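Local coordinates for hypothetical 19.5 KDA protein IN emre-rus intergenic region (Escherichia coli, PDB 1FUX) that is of unknown function but belongs to the phosphatidylethanolamine-binding protein family and resembles a Raf kinase inhibitor protein, at residues D56-W66 / G105-K116. Numbering follows the deposited sequence.
Sequences DAPTGSGWWHW and GFGGACPPKGDK
The side chains of Trp-66 and Phe-106 cross at about a right angle. Phe-106 CB sits over the five-membered ring of Trp-66, 3.8 Å from its centroid and almost on the ring normal, a CH-pi contact. The phenyl edge then meets the face of the six-membered ring in an offset edge-to-face pair, planes at 85°, with CD1 of Phe-106 3.8 Å from Trp-66 CE3. Trp-66 NE1 hydrogen-bonds to Gln-96 OE1, which helps hold the turn of the indole. With an alanine at Trp-66, the edge of Phe-106 would probably lose the aromatic face it meets, and Gln-96 OE1 the indole N-H.

Beside this pair, His-65 grips Gly-107 twice. His-65 O accepts from Gly-107 N at 2.9 Å. His-65 ND1 donates to Gly-107 O, also at 2.9 Å; the oxygen lies in the imidazole plane, while ND1 stands above the plane of that carbonyl. With CG beside the backbone N (chi1 -79°), the ring reaches the backbone of 107-108. Trp-63 CD1 lies over one imidazole face.

At the far end, Lys-116 extends its chain across the carboxylate of Asp-56. Lys-116 NZ forms a salt bridge with Asp-56 OD1 at 2.9 Å, weak as a hydrogen bond. Asp-56 OD2 is hydrogen-bonded to His-119 ND1. Pro-58 and Pro-112 touch through their CG atoms.

The contact joins the start of strand 63-72, in the antiparallel sheet of the phosphatidylethanolamine-binding protein fold, to the long loop between strands 95-96 and 118-127. His-65 and Trp-66 form a classic beta bulge opposite Val-52 of strand 47-54. The Cys-27 to Cys-110 disulfide ties down the loop, and Tyr-145 of the second subunit packs on Pro-112.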
loop_
_atom_site.group_PDB
_atom_site.type_symbol
_atom_site.label_atom_id
_atom_site.label_comp_id
_atom_site.label_asym_id
_atom_site.label_seq_id
_atom_site.Cartn_x
_atom_site.Cartn_y
_atom_site.Cartn_z
ATOM N N ASP A 56 6.544 1.497 10.131
ATOM C CA ASP A 56 7.128 0.335 10.789
ATOM C C ASP A 56 6.349 -0.954 10.603
ATOM O O ASP A 56 6.786 -2.012 11.101
ATOM C CB ASP A 56 7.198 0.672 12.311
ATOM C CG ASP A 56 8.083 1.879 12.600
ATOM O OD1 ASP A 56 9.184 1.934 12.002
ATOM O OD2 ASP A 56 7.682 2.785 13.381
ATOM N N ALA A 57 5.167 -0.901 9.939
ATOM C CA ALA A 57 4.422 -2.148 9.787
ATOM C C ALA A 57 5.252 -3.108 8.959
ATOM O O ALA A 57 5.793 -2.670 7.956
ATOM C CB ALA A 57 3.077 -1.838 9.143
ATOM N N PRO A 58 5.294 -4.377 9.345
ATOM C CA PRO A 58 6.182 -5.339 8.690
ATOM C C PRO A 58 5.593 -5.898 7.409
ATOM O O PRO A 58 5.289 -7.094 7.298
ATOM C CB PRO A 58 6.385 -6.377 9.800
ATOM C CG PRO A 58 5.052 -6.423 10.508
ATOM C CD PRO A 58 4.669 -4.932 10.566
ATOM N N THR A 59 5.484 -5.062 6.388
ATOM C CA THR A 59 4.764 -5.505 5.174
ATOM C C THR A 59 5.560 -5.257 3.914
ATOM O O THR A 59 5.264 -5.945 2.920
ATOM C CB THR A 59 3.451 -4.702 5.006
ATOM O OG1 THR A 59 3.978 -3.351 4.815
ATOM C CG2 THR A 59 2.465 -4.726 6.147
ATOM N N GLY A 60 6.602 -4.437 4.010
ATOM C CA GLY A 60 7.316 -4.041 2.797
ATOM C C GLY A 60 6.861 -2.694 2.249
ATOM O O GLY A 60 7.566 -2.121 1.395
ATOM N N SER A 61 5.725 -2.170 2.697
ATOM C CA SER A 61 5.217 -0.888 2.195
ATOM C C SER A 61 4.529 -0.089 3.316
ATOM O O SER A 61 3.836 0.874 2.965
ATOM C CB SER A 61 4.137 -1.071 1.114
ATOM O OG SER A 61 3.034 -1.882 1.541
ATOM N N GLY A 62 4.836 -0.404 4.555
ATOM C CA GLY A 62 4.226 0.271 5.714
ATOM C C GLY A 62 2.722 -0.047 5.721
ATOM O O GLY A 62 2.330 -1.108 5.223
ATOM N N TRP A 63 1.910 0.873 6.213
ATOM C CA TRP A 63 0.466 0.640 6.327
ATOM C C TRP A 63 -0.252 1.980 6.257
ATOM O O TRP A 63 0.034 2.900 7.010
ATOM C CB TRP A 63 0.160 -0.065 7.648
ATOM C CG TRP A 63 -1.237 -0.667 7.643
ATOM C CD1 TRP A 63 -2.398 -0.051 7.999
ATOM C CD2 TRP A 63 -1.569 -1.999 7.239
ATOM N NE1 TRP A 63 -3.466 -0.919 7.826
ATOM C CE2 TRP A 63 -2.963 -2.135 7.407
ATOM C CE3 TRP A 63 -0.817 -3.096 6.804
ATOM C CZ2 TRP A 63 -3.645 -3.330 7.139
ATOM C CZ3 TRP A 63 -1.500 -4.279 6.531
ATOM C CH2 TRP A 63 -2.883 -4.392 6.694
ATOM N N TRP A 64 -1.171 2.054 5.300
ATOM C CA TRP A 64 -2.007 3.275 5.210
ATOM C C TRP A 64 -3.195 3.109 6.139
ATOM O O TRP A 64 -4.017 2.226 5.961
ATOM C CB TRP A 64 -2.514 3.458 3.779
ATOM C CG TRP A 64 -1.435 3.853 2.813
ATOM C CD1 TRP A 64 -0.804 3.094 1.861
ATOM C CD2 TRP A 64 -0.869 5.175 2.705
ATOM N NE1 TRP A 64 0.121 3.868 1.201
ATOM C CE2 TRP A 64 0.090 5.148 1.679
ATOM C CE3 TRP A 64 -1.080 6.380 3.396
ATOM C CZ2 TRP A 64 0.857 6.257 1.321
ATOM C CZ3 TRP A 64 -0.342 7.491 3.008
ATOM C CH2 TRP A 64 0.613 7.451 1.986
ATOM N N HIS A 65 -3.333 3.911 7.190
ATOM C CA HIS A 65 -4.439 3.797 8.137
ATOM C C HIS A 65 -5.606 4.698 7.770
ATOM O O HIS A 65 -6.754 4.431 8.176
ATOM C CB HIS A 65 -3.884 4.236 9.525
ATOM C CG HIS A 65 -3.098 3.109 10.153
ATOM N ND1 HIS A 65 -3.635 2.171 11.007
ATOM C CD2 HIS A 65 -1.777 2.812 10.044
ATOM C CE1 HIS A 65 -2.679 1.316 11.385
ATOM N NE2 HIS A 65 -1.520 1.686 10.782
ATOM N N TRP A 66 -5.352 5.785 7.046
ATOM C CA TRP A 66 -6.484 6.658 6.669
ATOM C C TRP A 66 -6.087 7.589 5.550
ATOM O O TRP A 66 -4.938 8.074 5.583
ATOM C CB TRP A 66 -6.746 7.572 7.901
ATOM C CG TRP A 66 -8.044 8.338 7.838
ATOM C CD1 TRP A 66 -9.175 8.048 7.118
ATOM C CD2 TRP A 66 -8.367 9.471 8.677
ATOM N NE1 TRP A 66 -10.167 8.958 7.452
ATOM C CE2 TRP A 66 -9.681 9.837 8.390
ATOM C CE3 TRP A 66 -7.636 10.211 9.610
ATOM C CZ2 TRP A 66 -10.333 10.952 8.974
ATOM C CZ3 TRP A 66 -8.278 11.307 10.236
ATOM C CH2 TRP A 66 -9.624 11.661 9.921
ATOM N N GLY A 105 -12.086 4.746 5.194
ATOM C CA GLY A 105 -12.399 5.287 6.539
ATOM C C GLY A 105 -11.126 5.101 7.342
ATOM O O GLY A 105 -10.089 4.589 6.834
ATOM N N PHE A 106 -11.094 5.652 8.528
ATOM C CA PHE A 106 -9.964 5.548 9.435
ATOM C C PHE A 106 -9.943 4.170 10.050
ATOM O O PHE A 106 -10.938 3.626 10.486
ATOM C CB PHE A 106 -10.155 6.519 10.636
ATOM C CG PHE A 106 -9.149 6.341 11.741
ATOM C CD1 PHE A 106 -7.873 6.937 11.592
ATOM C CD2 PHE A 106 -9.449 5.631 12.890
ATOM C CE1 PHE A 106 -6.944 6.846 12.621
ATOM C CE2 PHE A 106 -8.526 5.535 13.901
ATOM C CZ PHE A 106 -7.274 6.147 13.773
ATOM N N GLY A 107 -8.742 3.589 10.068
ATOM C CA GLY A 107 -8.543 2.307 10.763
ATOM C C GLY A 107 -7.387 2.537 11.744
ATOM O O GLY A 107 -6.348 3.096 11.362
ATOM N N GLY A 108 -7.592 2.216 13.032
ATOM C CA GLY A 108 -6.593 2.553 14.043
ATOM C C GLY A 108 -5.373 1.661 14.116
ATOM O O GLY A 108 -5.098 0.890 13.212
ATOM N N ALA A 109 -4.573 1.854 15.158
ATOM C CA ALA A 109 -3.329 1.116 15.276
ATOM C C ALA A 109 -3.608 -0.350 15.601
ATOM O O ALA A 109 -4.502 -0.612 16.386
ATOM C CB ALA A 109 -2.487 1.764 16.382
ATOM N N CYS A 110 -2.713 -1.216 15.172
ATOM C CA CYS A 110 -2.833 -2.620 15.587
ATOM C C CYS A 110 -1.517 -3.319 15.292
ATOM O O CYS A 110 -1.424 -4.115 14.376
ATOM C CB CYS A 110 -4.064 -3.262 14.935
ATOM S SG CYS A 110 -4.362 -4.933 15.594
ATOM N N PRO A 111 -0.462 -2.960 16.031
ATOM C CA PRO A 111 0.858 -3.538 15.866
ATOM C C PRO A 111 0.957 -4.948 16.403
ATOM O O PRO A 111 0.177 -5.342 17.271
ATOM C CB PRO A 111 1.741 -2.584 16.691
ATOM C CG PRO A 111 0.853 -2.154 17.806
ATOM C CD PRO A 111 -0.524 -2.017 17.175
ATOM N N PRO A 112 1.942 -5.713 15.913
ATOM C CA PRO A 112 2.171 -7.051 16.415
ATOM C C PRO A 112 2.483 -7.038 17.904
ATOM O O PRO A 112 3.174 -6.138 18.412
ATOM C CB PRO A 112 3.352 -7.581 15.626
ATOM C CG PRO A 112 3.579 -6.646 14.488
ATOM C CD PRO A 112 2.938 -5.331 14.890
ATOM N N LYS A 113 1.985 -8.058 18.601
ATOM C CA LYS A 113 2.264 -8.156 20.035
ATOM C C LYS A 113 3.771 -8.264 20.266
ATOM O O LYS A 113 4.458 -8.994 19.550
ATOM C CB LYS A 113 1.559 -9.370 20.651
ATOM C CG LYS A 113 0.071 -9.467 20.356
ATOM C CD LYS A 113 -0.708 -9.949 21.583
ATOM C CE LYS A 113 -2.067 -10.502 21.161
ATOM N NZ LYS A 113 -3.158 -9.763 21.871
ATOM N N GLY A 114 4.282 -7.526 21.237
ATOM C CA GLY A 114 5.703 -7.582 21.562
ATOM C C GLY A 114 6.621 -6.766 20.684
ATOM O O GLY A 114 7.832 -6.755 20.924
ATOM N N ASP A 115 6.111 -6.122 19.642
ATOM C CA ASP A 115 6.954 -5.337 18.754
ATOM C C ASP A 115 7.448 -4.033 19.352
ATOM O O ASP A 115 6.955 -3.541 20.365
ATOM C CB ASP A 115 6.173 -5.019 17.481
ATOM C CG ASP A 115 6.986 -4.947 16.219
ATOM O OD1 ASP A 115 8.193 -5.299 16.255
ATOM O OD2 ASP A 115 6.425 -4.558 15.169
ATOM N N LYS A 116 8.475 -3.461 18.691
ATOM C CA LYS A 116 8.946 -2.124 19.106
ATOM C C LYS A 116 7.748 -1.200 18.884
ATOM O O LYS A 116 6.929 -1.598 18.041
ATOM C CB LYS A 116 10.110 -1.662 18.217
ATOM C CG LYS A 116 9.761 -1.457 16.744
ATOM C CD LYS A 116 10.776 -0.594 15.998
ATOM C CE LYS A 116 10.118 0.026 14.757
ATOM N NZ LYS A 116 10.788 1.296 14.301
#